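Side-chain contacts in Endoglucanase(Endo-1,4-beta-glucanase)protein (Pseudomonas stutzeri, PDB 6R2J), which probably hydrolyses beta-1,4-glucosidic bonds of cellulose-like glucans: residues Ser70-Asp75 / Trp123-Glu128; Glu117-Val122 / Asp140-Pro145. All blocks are in the same frame, centred on the assembly; numbering follows the deposited sequence.

Overall arrangement
The two contacts sit on the same side of the eight-stranded parallel beta/alpha barrel, their centres about 12 Å apart, and share helix 116-130. Contact 1 lies on the periphery, where the turn leading into helix 74-89 meets this helix; contact 2 is buried, where the preceding turns of the helix meet the chain leaving strand 136-140. Along the chain the segments alternate: 70-75, 117-122, 123-128, 140-145. Helix 116-130 thus contacts both the entry to helix 74-89 and the backbone that leads on to the glycan-pocket residue E144. The two contacts also touch directly: W123 of contact 1 reaches I141 of contact 2, and L72 CD2 is 3.9 Å from V122 CG2.

Contact 1 of 2, residues Ser70-Asp75 / Trp123-Glu128; sequences SGLNFD and WRKLAE
L72 places CG beside its backbone N (chi1 -60°) and extends CD1 away from CA (chi2 -178°), laying this methyl on the root of K125. The contact belongs to the outer helical layer of the beta/alpha barrel: the turn that enters helix 74-89 leans on the flank of the next barrel helix, 116-130. CD1 of L72 is 3.8 Å from K125 CB. Farther out, L72 CG faces K125 CD at 4.1 Å, so the isobutyl group and the lysine methylenes pass at a slant along their hydrocarbon parts. The lysine chain is extended as far as CE and then bends (chi4 90°), carrying NZ off to a weak hydrogen bond with S121 OG, one turn earlier in its own helix. The same L72 CD1 also touches L126, whose CD2 reaches it from the inner side of the helix at 4.2 Å. I77 of helix 74-89 packs on both leucines, and M98 of strand 93-98 meets L126 from the side of the sheet. Just after L72, N73 is the N-cap of helix 74-89, its OD1 accepting a hydrogen bond from Q76 N. L126 spreads its two methyls over different neighbours: while CD2 meets L72, CD1 sits 3.9 Å above one face of the W123 indole, offset toward its rim.

Contact 2 of 2, residues Glu117-Val122 / Asp140-Pro145; sequences EAYASV and DIMNEP. With BGC (beta-D-glucopyranose), chain E.
The ring of Y119 presents its hydroxyl edge to I141, whose carbonyl O lies close to the ring plane; the M142 methyl approaches the ring obliquely. W152 and A159 of helix 152-166 also pack against the tyrosine, as does M98 of strand 93-98, and the indole of W123 meets it nearly at right angles. Y119 OH donates a hydrogen bond to I141 O (2.7 Å), arriving well above the carbonyl plane, 71° out of it, with a C=O...OH angle of 109°. The same oxygen probably also accepts a hydrogen bond from W123 NE1, so two donors of helix 116-130 would grip one buried carbonyl. M142 CG is anti to the backbone N (chi1 -176°), and bends at the next two torsions fold the thioether back, setting CE 3.5 Å from Y119 CE1. I141 CB lies 3.6 Å from Y119 OH. The backbone held here continues into N143, E144 and P145. E144 lines the glycan pocket, where cellobiose is bound, and N143 OD1 is hydrogen-bonded to R56 NH2. The contact thus fastens the chain just before N143-E144-P145, the Asn-Glu-Pro signature of family 5 glycosidases at the C-terminal end of barrel strand 136-140.

Contact 1 of 2, residues Ser70-Asp75 / Trp123-Glu128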
loop_
_atom_site.group_PDB
_atom_site.type_symbol
_atom_site.label_atom_id
_atom_site.label_comp_id
_atom_site.label_asym_id
_atom_site.label_seq_id
_atom_site.Cartn_x
_atom_site.Cartn_y
_atom_site.Cartn_z
ATOM N N SER A 70 -24.281 0.840 11.124
ATOM C CA SER A 70 -24.702 0.384 9.816
ATOM C C SER A 70 -23.912 -0.855 9.404
ATOM O O SER A 70 -22.783 -1.076 9.841
ATOM C CB SER A 70 -24.459 1.497 8.779
ATOM O OG SER A 70 -23.205 1.381 8.082
ATOM N N GLY A 71 -24.526 -1.658 8.541
ATOM C CA GLY A 71 -23.818 -2.712 7.857
ATOM C C GLY A 71 -22.977 -2.120 6.746
ATOM O O GLY A 71 -22.871 -0.906 6.577
ATOM N N LEU A 72 -22.386 -3.013 5.959
ATOM C CA LEU A 72 -21.529 -2.605 4.860
ATOM C C LEU A 72 -22.371 -2.110 3.688
ATOM O O LEU A 72 -23.504 -2.561 3.456
ATOM C CB LEU A 72 -20.646 -3.771 4.403
ATOM C CG LEU A 72 -19.695 -4.367 5.437
ATOM C CD1 LEU A 72 -18.847 -5.459 4.876
ATOM C CD2 LEU A 72 -18.793 -3.291 6.025
ATOM N N ASN A 73 -21.801 -1.165 2.948
ATOM C CA ASN A 73 -22.423 -0.658 1.732
ATOM C C ASN A 73 -22.246 -1.664 0.597
ATOM O O ASN A 73 -21.126 -1.875 0.126
ATOM C CB ASN A 73 -21.768 0.662 1.357
ATOM C CG ASN A 73 -22.498 1.358 0.258
ATOM O OD1 ASN A 73 -22.179 1.193 -0.897
ATOM N ND2 ASN A 73 -23.474 2.153 0.611
ATOM N N PHE A 74 -23.367 -2.225 0.122
ATOM C CA PHE A 74 -23.383 -3.239 -0.937
ATOM C C PHE A 74 -22.686 -2.755 -2.203
ATOM O O PHE A 74 -21.874 -3.473 -2.788
ATOM C CB PHE A 74 -24.853 -3.567 -1.209
ATOM C CG PHE A 74 -25.080 -4.657 -2.210
ATOM C CD1 PHE A 74 -25.014 -5.998 -1.836
ATOM C CD2 PHE A 74 -25.372 -4.346 -3.538
ATOM C CE1 PHE A 74 -25.228 -7.003 -2.762
ATOM C CE2 PHE A 74 -25.568 -5.345 -4.472
ATOM C CZ PHE A 74 -25.524 -6.675 -4.078
ATOM N N ASP A 75 -22.982 -1.540 -2.648
ATOM C CA ASP A 75 -22.380 -1.073 -3.897
ATOM C C ASP A 75 -20.866 -0.889 -3.765
ATOM O O ASP A 75 -20.140 -1.065 -4.735
ATOM C CB ASP A 75 -23.007 0.249 -4.344
ATOM C CG ASP A 75 -24.410 0.098 -4.914
ATOM O OD1 ASP A 75 -24.724 -0.966 -5.487
ATOM O OD2 ASP A 75 -25.207 1.066 -4.797
ATOM N N TRP A 123 -13.276 -5.411 9.667
ATOM C CA TRP A 123 -12.302 -6.238 8.958
ATOM C C TRP A 123 -12.769 -7.688 8.898
ATOM O O TRP A 123 -12.639 -8.359 7.866
ATOM C CB TRP A 123 -10.905 -6.081 9.573
ATOM C CG TRP A 123 -10.114 -5.058 8.790
ATOM C CD1 TRP A 123 -9.577 -3.867 9.244
ATOM C CD2 TRP A 123 -9.806 -5.125 7.399
ATOM N NE1 TRP A 123 -8.967 -3.194 8.203
ATOM C CE2 TRP A 123 -9.091 -3.942 7.063
ATOM C CE3 TRP A 123 -10.079 -6.056 6.393
ATOM C CZ2 TRP A 123 -8.632 -3.689 5.768
ATOM C CZ3 TRP A 123 -9.607 -5.790 5.094
ATOM C CH2 TRP A 123 -8.881 -4.625 4.808
ATOM N N ARG A 124 -13.351 -8.170 9.991
ATOM C CA ARG A 124 -13.979 -9.476 9.939
ATOM C C ARG A 124 -15.029 -9.515 8.838
ATOM O O ARG A 124 -15.066 -10.451 8.035
ATOM C CB ARG A 124 -14.580 -9.817 11.301
ATOM C CG ARG A 124 -14.884 -11.311 11.416
ATOM C CD ARG A 124 -15.613 -11.668 12.701
ATOM N NE ARG A 124 -14.886 -11.292 13.912
ATOM C CZ ARG A 124 -15.167 -10.225 14.649
ATOM N NH1 ARG A 124 -16.154 -9.421 14.300
ATOM N NH2 ARG A 124 -14.465 -9.962 15.731
ATOM N N LYS A 125 -15.889 -8.502 8.784
ATOM C CA LYS A 125 -16.930 -8.473 7.764
ATOM C C LYS A 125 -16.334 -8.354 6.373
ATOM O O LYS A 125 -16.796 -9.030 5.453
ATOM C CB LYS A 125 -17.916 -7.332 8.017
ATOM C CG LYS A 125 -19.057 -7.666 8.953
ATOM C CD LYS A 125 -20.049 -6.537 8.920
ATOM C CE LYS A 125 -21.258 -6.802 9.788
ATOM N NZ LYS A 125 -21.020 -6.285 11.160
ATOM N N LEU A 126 -15.329 -7.484 6.185
ATOM C CA LEU A 126 -14.681 -7.387 4.874
ATOM C C LEU A 126 -14.009 -8.703 4.472
ATOM O O LEU A 126 -14.092 -9.127 3.308
ATOM C CB LEU A 126 -13.657 -6.252 4.867
ATOM C CG LEU A 126 -14.192 -4.821 4.935
ATOM C CD1 LEU A 126 -13.069 -3.839 5.125
ATOM C CD2 LEU A 126 -14.980 -4.538 3.675
ATOM N N ALA A 127 -13.326 -9.367 5.413
ATOM C CA ALA A 127 -12.663 -10.625 5.076
ATOM C C ALA A 127 -13.673 -11.702 4.687
ATOM O O ALA A 127 -13.372 -12.556 3.851
ATOM C CB ALA A 127 -11.782 -11.073 6.243
ATOM N N GLU A 128 -14.869 -11.685 5.291
ATOM C CA GLU A 128 -15.949 -12.577 4.877
ATOM C C GLU A 128 -16.377 -12.303 3.440
ATOM O O GLU A 128 -16.722 -13.230 2.706
ATOM C CB GLU A 128 -17.157 -12.397 5.807
ATOM C CG GLU A 128 -17.024 -12.964 7.246
ATOM C CD GLU A 128 -18.143 -12.465 8.186
ATOM O OE1 GLU A 128 -19.217 -12.082 7.683
ATOM O OE2 GLU A 128 -17.960 -12.443 9.426
#

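Contact 2 of 2, residues Glu117-Val122 / Asp140-Pro145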
loop_
_atom_site.group_PDB
_atom_site.type_symbol
_atom_site.label_atom_id
_atom_site.label_comp_id
_atom_site.label_asym_id
_atom_site.label_seq_id
_atom_site.Cartn_x
_atom_site.Cartn_y
_atom_site.Cartn_z
ATOM N N GLU A 117 -13.292 -2.819 18.886
ATOM C CA GLU A 117 -14.254 -3.811 18.404
ATOM C C GLU A 117 -14.924 -3.381 17.101
ATOM O O GLU A 117 -15.356 -4.233 16.320
ATOM C CB GLU A 117 -15.296 -4.084 19.506
ATOM C CG GLU A 117 -16.277 -5.254 19.249
ATOM C CD GLU A 117 -15.698 -6.396 18.372
ATOM O OE1 GLU A 117 -16.312 -6.743 17.329
ATOM O OE2 GLU A 117 -14.634 -6.953 18.737
ATOM N N ALA A 118 -15.076 -2.078 16.870
ATOM C CA ALA A 118 -15.702 -1.617 15.635
ATOM C C ALA A 118 -14.790 -1.843 14.433
ATOM O O ALA A 118 -15.252 -2.177 13.338
ATOM C CB ALA A 118 -16.062 -0.145 15.796
ATOM N N TYR A 119 -13.497 -1.625 14.628
ATOM C CA TYR A 119 -12.483 -1.892 13.615
ATOM C C TYR A 119 -12.344 -3.387 13.348
ATOM O O TYR A 119 -12.360 -3.820 12.197
ATOM C CB TYR A 119 -11.201 -1.271 14.148
ATOM C CG TYR A 119 -10.026 -1.276 13.270
ATOM C CD1 TYR A 119 -10.102 -0.827 11.964
ATOM C CD2 TYR A 119 -8.810 -1.697 13.752
ATOM C CE1 TYR A 119 -8.995 -0.833 11.145
ATOM C CE2 TYR A 119 -7.689 -1.710 12.937
ATOM C CZ TYR A 119 -7.781 -1.275 11.626
ATOM O OH TYR A 119 -6.642 -1.289 10.820
ATOM N N ALA A 120 -12.191 -4.197 14.403
ATOM C CA ALA A 120 -12.162 -5.644 14.228
ATOM C C ALA A 120 -13.357 -6.158 13.415
ATOM O O ALA A 120 -13.188 -6.988 12.512
ATOM C CB ALA A 120 -12.104 -6.311 15.597
ATOM N N SER A 121 -14.574 -5.690 13.729
ATOM C CA SER A 121 -15.768 -6.208 13.054
ATOM C C SER A 121 -15.748 -5.874 11.569
ATOM O O SER A 121 -16.032 -6.733 10.727
ATOM C CB SER A 121 -17.044 -5.652 13.694
ATOM O OG SER A 121 -18.152 -5.870 12.844
ATOM N N VAL A 122 -15.411 -4.622 11.229
ATOM C CA VAL A 122 -15.412 -4.217 9.832
ATOM C C VAL A 122 -14.422 -5.067 9.052
ATOM O O VAL A 122 -14.696 -5.465 7.923
ATOM C CB VAL A 122 -15.256 -2.687 9.638
ATOM C CG1 VAL A 122 -13.861 -2.218 9.874
ATOM C CG2 VAL A 122 -15.778 -2.335 8.245
ATOM N N ASP A 140 -4.102 -4.606 3.664
ATOM C CA ASP A 140 -3.341 -3.529 4.291
ATOM C C ASP A 140 -4.359 -2.854 5.204
ATOM O O ASP A 140 -5.147 -2.003 4.790
ATOM C CB ASP A 140 -2.769 -2.653 3.184
ATOM C CG ASP A 140 -1.786 -1.621 3.684
ATOM O OD1 ASP A 140 -1.781 -1.311 4.910
ATOM O OD2 ASP A 140 -1.044 -1.099 2.807
ATOM N N ILE A 141 -4.393 -3.326 6.455
ATOM C CA ILE A 141 -5.489 -2.979 7.347
ATOM C C ILE A 141 -5.522 -1.501 7.734
ATOM O O ILE A 141 -6.566 -1.008 8.170
ATOM C CB ILE A 141 -5.486 -3.893 8.592
ATOM C CG1 ILE A 141 -4.203 -3.761 9.408
ATOM C CG2 ILE A 141 -5.635 -5.355 8.204
ATOM C CD1 ILE A 141 -4.261 -4.411 10.777
ATOM N N MET A 142 -4.432 -0.757 7.568
ATOM C CA MET A 142 -4.503 0.679 7.816
ATOM C C MET A 142 -3.345 1.389 7.136
ATOM O O MET A 142 -2.198 1.030 7.361
ATOM C CB MET A 142 -4.437 0.983 9.322
ATOM C CG MET A 142 -4.610 2.446 9.713
ATOM S SD MET A 142 -6.161 3.110 9.089
ATOM C CE MET A 142 -7.349 1.944 9.737
ATOM N N ASN A 143 -3.656 2.451 6.407
ATOM C CA ASN A 143 -2.666 3.352 5.837
ATOM C C ASN A 143 -2.223 4.434 6.833
ATOM O O ASN A 143 -3.045 5.143 7.441
ATOM C CB ASN A 143 -3.245 3.991 4.560
ATOM C CG ASN A 143 -2.293 4.998 3.894
ATOM O OD1 ASN A 143 -1.332 4.591 3.269
ATOM N ND2 ASN A 143 -2.569 6.306 4.032
ATOM N N GLU A 144 -0.910 4.549 6.988
ATOM C CA GLU A 144 -0.267 5.687 7.644
ATOM C C GLU A 144 -0.900 6.127 8.978
ATOM O O GLU A 144 -1.298 7.289 9.121
ATOM C CB GLU A 144 -0.090 6.851 6.694
ATOM C CG GLU A 144 0.879 6.501 5.533
ATOM C CD GLU A 144 1.206 7.666 4.586
ATOM O OE1 GLU A 144 0.681 8.789 4.756
ATOM O OE2 GLU A 144 1.987 7.417 3.627
ATOM N N PRO A 145 -0.924 5.254 9.974
ATOM C CA PRO A 145 -1.255 5.712 11.330
ATOM C C PRO A 145 -0.369 6.869 11.741
ATOM O O PRO A 145 0.837 6.863 11.506
ATOM C CB PRO A 145 -1.001 4.491 12.216
ATOM C CG PRO A 145 -0.544 3.408 11.330
ATOM C CD PRO A 145 -0.601 3.819 9.890
HETATM C C2 BGC E . 6.175 10.496 6.655
HETATM C C3 BGC E . 6.258 9.031 6.361
HETATM C C4 BGC E . 5.262 8.831 5.267
HETATM C C5 BGC E . 5.061 9.953 4.297
HETATM C C6 BGC E . 4.070 9.391 3.323
HETATM C C1 BGC E . 5.782 11.627 5.670
HETATM O O2 BGC E . 7.350 10.778 7.519
HETATM O O3 BGC E . 5.931 8.218 7.494
HETATM O O4 BGC E . 5.744 7.589 4.808
HETATM O O5 BGC E . 4.517 11.125 5.072
HETATM O O6 BGC E . 3.458 10.516 2.638
#